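Local coordinates for phosphate-binding protein (Xanthomonas axonopodis pv. citri, PDB 5UB3), which probably serves as a periplasmic sensor of the phosphonate-binding family, paired with a diguanylate cyclase, and is seen here with a bound chloride ion, at residues 77-85 / 225-233; 111-121 / 151-162. All coordinates share one frame; numbering follows the deposited sequence.

In the fold
Contacts 1 and 2 lie on opposite sides of the chain's centre, 36 Å apart between their centres and about 14 Å apart at their nearest atoms, so neither touches the other. Contact 2 (111-121 / 151-162) is nested within the loop that contact 1 (77-85 / 225-233) closes, a topology consistent with the two-lobed fold of periplasmic binding proteins, in which the chain leaves one lobe, builds the second and returns. Contact 1 joins a strand to a helix that comes 140 residues later, whereas contact 2 pairs two neighbouring parallel strands. Ligand in such receptors is usually held between the lobes; the contacts probably lie in different lobes, neither with an identified pocket residue.

Contact 1 (77-85 / 225-233); sequences GSAHPLLMT and EQRLRVVLL
L83 presses its two methyls into the turn of helix 225-233 formed by R229, L232 and L233, and here the packing is closest: CD1 of L83 comes to 3.4 Å from CB of L232, tighter than usual for two carbons, while its CD2 lies against CG of R229. Beside it L82 divides its branches. With CG anti to the backbone N (chi1 -177°), the side chain reaches across to the helix and crosses those of L228 and L232 at about a right angle, CD2 meeting both, while CD1 rests 3.6 Å from CG of E225. The same CD1 sits over one face of the R229 guanidinium, toward its rim.

The partly exposed side is polar, joined by directional bonds rather than close packing. NE2 of H80 donates to OE1 of E225 at 2.8 Å, with the acceptor practically in the ring plane but the donor 34° out of the carboxylate plane on its syn side. R229 bends at chi3 and gives NE to the carbonyl O of L82 at 3.1 Å, while its NH2 forms a weak bond within a salt bridge to OE2 of E225. The carboxylate thus links histidine and arginine.

Both L82 and L83 face E214 of the adjacent strand, a classic beta bulge; strand 79-85 and helix 225-233 run nearly parallel (6°), as a helix layered on the sheet of an alpha/beta lobe.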
loop_
_atom_site.group_PDB
_atom_site.type_symbol
_atom_site.label_atom_id
_atom_site.label_comp_id
_atom_site.label_asym_id
_atom_site.label_seq_id
_atom_site.Cartn_x
_atom_site.Cartn_y
_atom_site.Cartn_z
ATOM N N GLY A 77 -7.870 7.464 13.162
ATOM C CA GLY A 77 -7.634 8.741 13.861
ATOM C C GLY A 77 -6.191 9.048 14.224
ATOM O O GLY A 77 -5.924 9.986 14.982
ATOM N N SER A 78 -5.261 8.295 13.656
ATOM C CA SER A 78 -3.897 8.318 14.101
ATOM C C SER A 78 -2.909 9.103 13.169
ATOM O O SER A 78 -1.789 9.441 13.577
ATOM C CB SER A 78 -3.481 6.888 14.345
ATOM O OG SER A 78 -3.367 6.147 13.151
ATOM N N ALA A 79 -3.376 9.505 11.994
ATOM C CA ALA A 79 -2.564 10.197 11.021
ATOM C C ALA A 79 -3.376 10.945 9.933
ATOM O O ALA A 79 -4.534 10.612 9.655
ATOM C CB ALA A 79 -1.653 9.207 10.382
ATOM N N HIS A 80 -2.737 11.913 9.291
ATOM C CA HIS A 80 -3.389 12.685 8.228
ATOM C C HIS A 80 -2.391 12.917 7.110
ATOM O O HIS A 80 -1.188 12.892 7.355
ATOM C CB HIS A 80 -3.969 14.007 8.769
ATOM C CG HIS A 80 -2.945 14.860 9.452
ATOM N ND1 HIS A 80 -2.594 14.665 10.767
ATOM C CD2 HIS A 80 -2.221 15.911 9.022
ATOM C CE1 HIS A 80 -1.643 15.519 11.107
ATOM N NE2 HIS A 80 -1.411 16.295 10.074
ATOM N N PRO A 81 -2.875 13.171 5.894
ATOM C CA PRO A 81 -1.948 13.329 4.778
ATOM C C PRO A 81 -1.070 14.579 4.840
ATOM O O PRO A 81 -1.550 15.624 5.241
ATOM C CB PRO A 81 -2.884 13.377 3.555
ATOM C CG PRO A 81 -4.175 12.757 4.010
ATOM C CD PRO A 81 -4.286 13.020 5.456
ATOM N N LEU A 82 0.193 14.450 4.466
ATOM C CA LEU A 82 1.129 15.542 4.399
ATOM C C LEU A 82 1.345 15.945 2.947
ATOM O O LEU A 82 1.258 17.134 2.630
ATOM C CB LEU A 82 2.471 15.086 4.940
ATOM C CG LEU A 82 3.565 16.158 5.000
ATOM C CD1 LEU A 82 3.398 16.930 6.262
ATOM C CD2 LEU A 82 4.925 15.499 4.961
ATOM N N LEU A 83 1.686 14.959 2.112
ATOM C CA LEU A 83 2.071 15.123 0.702
ATOM C C LEU A 83 1.588 13.933 -0.079
ATOM O O LEU A 83 1.530 12.844 0.465
ATOM C CB LEU A 83 3.603 15.198 0.528
ATOM C CG LEU A 83 4.275 16.477 0.992
ATOM C CD1 LEU A 83 5.782 16.353 0.985
ATOM C CD2 LEU A 83 3.769 17.655 0.167
ATOM N N MET A 84 1.171 14.116 -1.324
ATOM C CA MET A 84 0.943 12.996 -2.227
ATOM C C MET A 84 2.287 12.604 -2.807
ATOM O O MET A 84 3.130 13.447 -3.058
ATOM C CB MET A 84 -0.053 13.327 -3.355
ATOM C CG MET A 84 -1.395 13.771 -2.875
ATOM S SD MET A 84 -2.241 12.634 -1.773
ATOM C CE MET A 84 -2.386 11.196 -2.871
ATOM N N THR A 85 2.493 11.307 -2.982
ATOM C CA THR A 85 3.779 10.746 -3.306
ATOM C C THR A 85 3.706 10.026 -4.632
ATOM O O THR A 85 2.775 9.241 -4.891
ATOM C CB THR A 85 4.281 9.819 -2.178
ATOM O OG1 THR A 85 4.206 10.566 -0.966
ATOM C CG2 THR A 85 5.669 9.291 -2.400
ATOM N N GLU A 225 5.462 19.681 11.245
ATOM C CA GLU A 225 4.690 19.277 10.097
ATOM C C GLU A 225 4.987 20.157 8.875
ATOM O O GLU A 225 5.243 19.667 7.790
ATOM C CB GLU A 225 3.204 19.224 10.409
ATOM C CG GLU A 225 2.416 18.873 9.166
ATOM C CD GLU A 225 0.984 18.512 9.404
ATOM O OE1 GLU A 225 0.579 18.159 10.495
ATOM O OE2 GLU A 225 0.227 18.614 8.470
ATOM N N GLN A 226 4.947 21.465 9.084
ATOM C CA GLN A 226 5.110 22.420 8.009
ATOM C C GLN A 226 6.489 22.336 7.374
ATOM O O GLN A 226 6.646 22.406 6.146
ATOM C CB GLN A 226 4.767 23.819 8.563
ATOM C CG GLN A 226 5.153 25.003 7.695
ATOM C CD GLN A 226 4.779 26.305 8.421
ATOM O OE1 GLN A 226 5.457 26.725 9.381
ATOM N NE2 GLN A 226 3.670 26.918 8.000
ATOM N N ARG A 227 7.489 22.128 8.228
ATOM C CA ARG A 227 8.865 22.121 7.779
ATOM C C ARG A 227 9.160 20.792 7.095
ATOM O O ARG A 227 9.848 20.762 6.093
ATOM C CB ARG A 227 9.790 22.300 8.990
ATOM C CG ARG A 227 11.264 22.207 8.674
ATOM C CD ARG A 227 11.737 23.378 7.788
ATOM N NE ARG A 227 13.092 23.092 7.295
ATOM C CZ ARG A 227 13.653 23.616 6.195
ATOM N NH1 ARG A 227 12.983 24.484 5.416
ATOM N NH2 ARG A 227 14.895 23.254 5.860
ATOM N N LEU A 228 8.646 19.699 7.654
ATOM C CA LEU A 228 8.764 18.399 6.967
ATOM C C LEU A 228 8.271 18.467 5.515
ATOM O O LEU A 228 8.945 17.970 4.609
ATOM C CB LEU A 228 7.986 17.296 7.671
ATOM C CG LEU A 228 8.172 15.863 7.157
ATOM C CD1 LEU A 228 9.632 15.396 7.058
ATOM C CD2 LEU A 228 7.403 14.937 8.085
ATOM N N ARG A 229 7.093 19.057 5.345
ATOM C CA ARG A 229 6.455 19.222 4.056
ATOM C C ARG A 229 7.395 20.008 3.156
ATOM O O ARG A 229 7.664 19.615 2.047
ATOM C CB ARG A 229 5.107 19.944 4.197
ATOM C CG ARG A 229 4.344 19.855 2.887
ATOM C CD ARG A 229 3.002 20.524 2.828
ATOM N NE ARG A 229 2.034 19.889 3.708
ATOM C CZ ARG A 229 1.759 20.304 4.937
ATOM N NH1 ARG A 229 2.429 21.328 5.452
ATOM N NH2 ARG A 229 0.794 19.709 5.652
ATOM N N VAL A 230 7.905 21.122 3.666
ATOM C CA VAL A 230 8.812 21.950 2.870
ATOM C C VAL A 230 10.018 21.115 2.520
ATOM O O VAL A 230 10.422 21.060 1.308
ATOM C CB VAL A 230 9.150 23.268 3.588
ATOM C CG1 VAL A 230 10.235 24.034 2.836
ATOM C CG2 VAL A 230 7.898 24.137 3.697
ATOM N N VAL A 231 10.561 20.390 3.493
ATOM C CA VAL A 231 11.812 19.681 3.193
ATOM C C VAL A 231 11.602 18.592 2.105
ATOM O O VAL A 231 12.410 18.421 1.196
ATOM C CB VAL A 231 12.402 19.062 4.468
ATOM C CG1 VAL A 231 13.510 18.104 4.138
ATOM C CG2 VAL A 231 12.898 20.150 5.398
ATOM N N LEU A 232 10.520 17.835 2.221
ATOM C CA LEU A 232 10.250 16.791 1.244
ATOM C C LEU A 232 9.990 17.376 -0.155
ATOM O O LEU A 232 10.557 16.911 -1.153
ATOM C CB LEU A 232 9.055 15.942 1.726
ATOM C CG LEU A 232 9.506 15.077 2.893
ATOM C CD1 LEU A 232 8.314 14.344 3.469
ATOM C CD2 LEU A 232 10.646 14.121 2.540
ATOM N N LEU A 233 9.212 18.433 -0.192
ATOM C CA LEU A 233 8.953 19.114 -1.427
ATOM C C LEU A 233 10.240 19.566 -2.097
ATOM O O LEU A 233 10.367 19.454 -3.306
ATOM C CB LEU A 233 8.043 20.285 -1.193
ATOM C CG LEU A 233 6.559 20.011 -1.158
ATOM C CD1 LEU A 233 5.872 21.273 -0.682
ATOM C CD2 LEU A 233 6.025 19.595 -2.557
#

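Contact 2 (111-121 / 151-162); sequences LRGHTLALQNA and PARGSAGYLMVG
Two torsions set the L118–Y158 contact: chi1 of Y158 is 72°, with CG between its own backbone N and carbonyl carbon, and chi1 of L118 is -61°, with CG beside the backbone N. The side chains cross at about a right angle, CD1 of L118 reaching 3.7 Å from CD2 of Y158, oblique to the ring. M160 folds back, laying SD 3.9 Å from CB of L118 and carrying CE to CA of N120. On the other face A117 meets V161, both covered by V167 of helix 164-172, and the T115 side chain crosses P151, CG2 against CD.

Strands 115-118 and 156-160 pair in parallel, donors coming from each in turn: N of G157 to O of H114, N of L116 to O of G157, N of L159 to O of L116, N of L118 to O of L159, and N of V161 to O of L118, the last nearly straight at 171°. Strand 178-182 beside 115-118 and strand 141-143 beside 156-160 extend the pair, and helix 124-136 covers L116, L118 and Y158: a parallel core consistent with a periplasmic-binding-protein lobe.

Before the strands lie two type II turns, L111 to H114 and A152 to S155. N of G113 approaches O of S155 at 2.7 Å from above the carbonyl plane, whereas NH1 of R112 meets O of G154 at 2.8 Å on a lone pair, at the guanidinium edge.

Register therefore rests on amides and carbonyls, apolar contacts add to both faces with M160 at the exposed end, and R112 binds a neutral carbonyl.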
loop_
_atom_site.group_PDB
_atom_site.type_symbol
_atom_site.label_atom_id
_atom_site.label_comp_id
_atom_site.label_asym_id
_atom_site.label_seq_id
_atom_site.Cartn_x
_atom_site.Cartn_y
_atom_site.Cartn_z
ATOM N N LEU A 111 -15.420 -15.114 -10.879
ATOM C CA LEU A 111 -14.773 -15.496 -9.625
ATOM C C LEU A 111 -15.651 -16.363 -8.707
ATOM O O LEU A 111 -15.112 -17.086 -7.853
ATOM C CB LEU A 111 -14.353 -14.287 -8.795
ATOM C CG LEU A 111 -12.891 -13.980 -8.816
ATOM C CD1 LEU A 111 -12.518 -13.491 -10.224
ATOM C CD2 LEU A 111 -12.651 -12.911 -7.769
ATOM N N ARG A 112 -16.976 -16.295 -8.877
ATOM C CA ARG A 112 -17.905 -17.109 -8.077
ATOM C C ARG A 112 -17.634 -18.575 -8.258
ATOM O O ARG A 112 -17.317 -19.029 -9.340
ATOM C CB ARG A 112 -19.361 -16.678 -8.309
ATOM C CG ARG A 112 -19.479 -15.178 -7.940
ATOM C CD ARG A 112 -20.826 -14.673 -7.492
ATOM N NE ARG A 112 -21.772 -14.888 -8.561
ATOM C CZ ARG A 112 -22.883 -15.633 -8.505
ATOM N NH1 ARG A 112 -23.317 -16.254 -7.386
ATOM N NH2 ARG A 112 -23.607 -15.716 -9.607
ATOM N N GLY A 113 -17.575 -19.292 -7.154
ATOM C CA GLY A 113 -17.030 -20.641 -7.147
ATOM C C GLY A 113 -15.543 -20.842 -7.088
ATOM O O GLY A 113 -15.099 -21.954 -7.013
ATOM N N HIS A 114 -14.747 -19.781 -7.111
ATOM C CA HIS A 114 -13.312 -19.884 -7.259
ATOM C C HIS A 114 -12.586 -19.180 -6.136
ATOM O O HIS A 114 -13.202 -18.495 -5.327
ATOM C CB HIS A 114 -12.896 -19.309 -8.601
ATOM C CG HIS A 114 -13.305 -20.181 -9.736
ATOM N ND1 HIS A 114 -14.394 -19.905 -10.522
ATOM C CD2 HIS A 114 -12.837 -21.379 -10.148
ATOM C CE1 HIS A 114 -14.563 -20.876 -11.398
ATOM N NE2 HIS A 114 -13.622 -21.782 -11.193
ATOM N N THR A 115 -11.282 -19.342 -6.103
ATOM C CA THR A 115 -10.488 -18.843 -5.021
ATOM C C THR A 115 -9.583 -17.698 -5.521
ATOM O O THR A 115 -9.132 -17.657 -6.650
ATOM C CB THR A 115 -9.673 -19.986 -4.370
ATOM O OG1 THR A 115 -8.828 -20.538 -5.355
ATOM C CG2 THR A 115 -10.561 -21.049 -3.872
ATOM N N LEU A 116 -9.350 -16.776 -4.624
ATOM C CA LEU A 116 -8.560 -15.597 -4.892
ATOM C C LEU A 116 -7.428 -15.499 -3.865
ATOM O O LEU A 116 -7.691 -15.552 -2.706
ATOM C CB LEU A 116 -9.473 -14.402 -4.727
ATOM C CG LEU A 116 -8.874 -13.010 -4.767
ATOM C CD1 LEU A 116 -8.347 -12.631 -6.142
ATOM C CD2 LEU A 116 -9.971 -12.043 -4.393
ATOM N N ALA A 117 -6.208 -15.259 -4.330
ATOM C CA ALA A 117 -5.042 -15.002 -3.530
ATOM C C ALA A 117 -4.915 -13.523 -3.261
ATOM O O ALA A 117 -4.768 -12.751 -4.195
ATOM C CB ALA A 117 -3.771 -15.468 -4.278
ATOM N N LEU A 118 -4.936 -13.158 -1.996
ATOM C CA LEU A 118 -4.695 -11.802 -1.553
ATOM C C LEU A 118 -3.482 -11.740 -0.681
ATOM O O LEU A 118 -2.918 -12.755 -0.285
ATOM C CB LEU A 118 -5.901 -11.354 -0.782
ATOM C CG LEU A 118 -7.158 -11.365 -1.659
ATOM C CD1 LEU A 118 -8.351 -10.835 -0.865
ATOM C CD2 LEU A 118 -6.951 -10.492 -2.864
ATOM N N GLN A 119 -3.089 -10.533 -0.332
ATOM C CA GLN A 119 -1.864 -10.371 0.374
ATOM C C GLN A 119 -1.933 -10.359 1.894
ATOM O O GLN A 119 -1.597 -11.359 2.522
ATOM C CB GLN A 119 -1.152 -9.185 -0.189
ATOM C CG GLN A 119 -0.549 -9.537 -1.531
ATOM C CD GLN A 119 -0.071 -8.332 -2.287
ATOM O OE1 GLN A 119 0.725 -7.511 -1.782
ATOM N NE2 GLN A 119 -0.537 -8.208 -3.522
ATOM N N ASN A 120 -2.225 -9.229 2.485
ATOM C CA ASN A 120 -2.466 -9.112 3.914
ATOM C C ASN A 120 -3.406 -7.940 4.020
ATOM O O ASN A 120 -3.565 -7.217 3.039
ATOM C CB ASN A 120 -1.207 -8.779 4.737
ATOM C CG ASN A 120 -0.493 -7.539 4.232
ATOM O OD1 ASN A 120 -1.025 -6.400 4.219
ATOM N ND2 ASN A 120 0.707 -7.759 3.750
ATOM N N ALA A 121 -3.956 -7.688 5.210
ATOM C CA ALA A 121 -5.049 -6.708 5.383
ATOM C C ALA A 121 -4.643 -5.237 5.185
ATOM O O ALA A 121 -5.508 -4.371 4.949
ATOM C CB ALA A 121 -5.721 -6.920 6.724
ATOM N N PRO A 151 -14.603 -22.549 -1.539
ATOM C CA PRO A 151 -15.660 -21.587 -1.447
ATOM C C PRO A 151 -17.038 -22.248 -1.470
ATOM O O PRO A 151 -17.174 -23.361 -1.926
ATOM C CB PRO A 151 -15.428 -20.710 -2.678
ATOM C CG PRO A 151 -14.843 -21.615 -3.680
ATOM C CD PRO A 151 -13.989 -22.558 -2.880
ATOM N N ALA A 152 -18.016 -21.571 -0.906
ATOM C CA ALA A 152 -19.403 -22.003 -1.056
ATOM C C ALA A 152 -19.694 -21.897 -2.564
ATOM O O ALA A 152 -19.094 -21.082 -3.278
ATOM C CB ALA A 152 -20.324 -21.067 -0.269
ATOM N N ARG A 153 -20.561 -22.734 -3.096
ATOM C CA ARG A 153 -20.919 -22.487 -4.506
ATOM C C ARG A 153 -21.833 -21.247 -4.545
ATOM O O ARG A 153 -22.586 -20.972 -3.600
ATOM C CB ARG A 153 -21.458 -23.716 -5.209
ATOM C CG ARG A 153 -22.728 -24.309 -4.655
ATOM C CD ARG A 153 -22.895 -25.715 -5.213
ATOM N NE ARG A 153 -22.034 -26.623 -4.465
ATOM C CZ ARG A 153 -21.119 -27.471 -4.956
ATOM N NH1 ARG A 153 -20.887 -27.600 -6.273
ATOM N NH2 ARG A 153 -20.436 -28.231 -4.085
ATOM N N GLY A 154 -21.651 -20.447 -5.573
ATOM C CA GLY A 154 -22.263 -19.167 -5.641
ATOM C C GLY A 154 -21.343 -18.108 -5.074
ATOM O O GLY A 154 -21.555 -16.929 -5.339
ATOM N N SER A 155 -20.313 -18.471 -4.312
ATOM C CA SER A 155 -19.439 -17.428 -3.714
ATOM C C SER A 155 -17.973 -17.663 -4.101
ATOM O O SER A 155 -17.615 -18.781 -4.459
ATOM C CB SER A 155 -19.597 -17.410 -2.198
ATOM O OG SER A 155 -20.923 -17.111 -1.851
ATOM N N ALA A 156 -17.163 -16.618 -4.066
ATOM C CA ALA A 156 -15.739 -16.789 -4.092
ATOM C C ALA A 156 -15.240 -17.007 -2.657
ATOM O O ALA A 156 -16.002 -16.937 -1.646
ATOM C CB ALA A 156 -15.082 -15.577 -4.681
ATOM N N GLY A 157 -13.955 -17.274 -2.569
ATOM C CA GLY A 157 -13.257 -17.332 -1.325
ATOM C C GLY A 157 -11.845 -16.819 -1.522
ATOM O O GLY A 157 -11.281 -16.915 -2.651
ATOM N N TYR A 158 -11.271 -16.289 -0.466
ATOM C CA TYR A 158 -9.918 -15.773 -0.559
ATOM C C TYR A 158 -9.003 -16.435 0.398
ATOM O O TYR A 158 -9.423 -16.875 1.483
ATOM C CB TYR A 158 -9.844 -14.261 -0.428
ATOM C CG TYR A 158 -10.091 -13.711 0.923
ATOM C CD1 TYR A 158 -11.358 -13.527 1.364
ATOM C CD2 TYR A 158 -9.043 -13.346 1.758
ATOM C CE1 TYR A 158 -11.596 -13.013 2.611
ATOM C CE2 TYR A 158 -9.273 -12.815 2.988
ATOM C CZ TYR A 158 -10.550 -12.649 3.406
ATOM O OH TYR A 158 -10.851 -12.126 4.617
ATOM N N LEU A 159 -7.751 -16.507 -0.026
ATOM C CA LEU A 159 -6.670 -16.991 0.795
ATOM C C LEU A 159 -5.579 -15.923 0.890
ATOM O O LEU A 159 -5.093 -15.429 -0.141
ATOM C CB LEU A 159 -6.087 -18.219 0.155
ATOM C CG LEU A 159 -7.013 -19.403 0.207
ATOM C CD1 LEU A 159 -6.659 -20.400 -0.864
ATOM C CD2 LEU A 159 -6.905 -20.013 1.588
ATOM N N MET A 160 -5.161 -15.645 2.108
ATOM C CA MET A 160 -4.033 -14.728 2.335
ATOM C C MET A 160 -2.756 -15.522 2.197
ATOM O O MET A 160 -2.526 -16.420 2.975
ATOM C CB MET A 160 -4.089 -14.118 3.717
ATOM C CG MET A 160 -5.426 -13.474 4.019
ATOM S SD MET A 160 -5.674 -11.990 3.040
ATOM C CE MET A 160 -5.579 -10.844 4.422
ATOM N N VAL A 161 -1.933 -15.133 1.234
ATOM C CA VAL A 161 -0.642 -15.777 0.991
ATOM C C VAL A 161 0.578 -14.875 1.355
ATOM O O VAL A 161 1.727 -15.271 1.164
ATOM C CB VAL A 161 -0.588 -16.288 -0.447
ATOM C CG1 VAL A 161 -1.780 -17.185 -0.758
ATOM C CG2 VAL A 161 -0.534 -15.155 -1.460
ATOM N N GLY A 162 0.317 -13.673 1.858
ATOM C CA GLY A 162 1.362 -12.717 2.280
ATOM C C GLY A 162 1.978 -11.923 1.127
ATOM O O GLY A 162 1.559 -10.786 0.800
#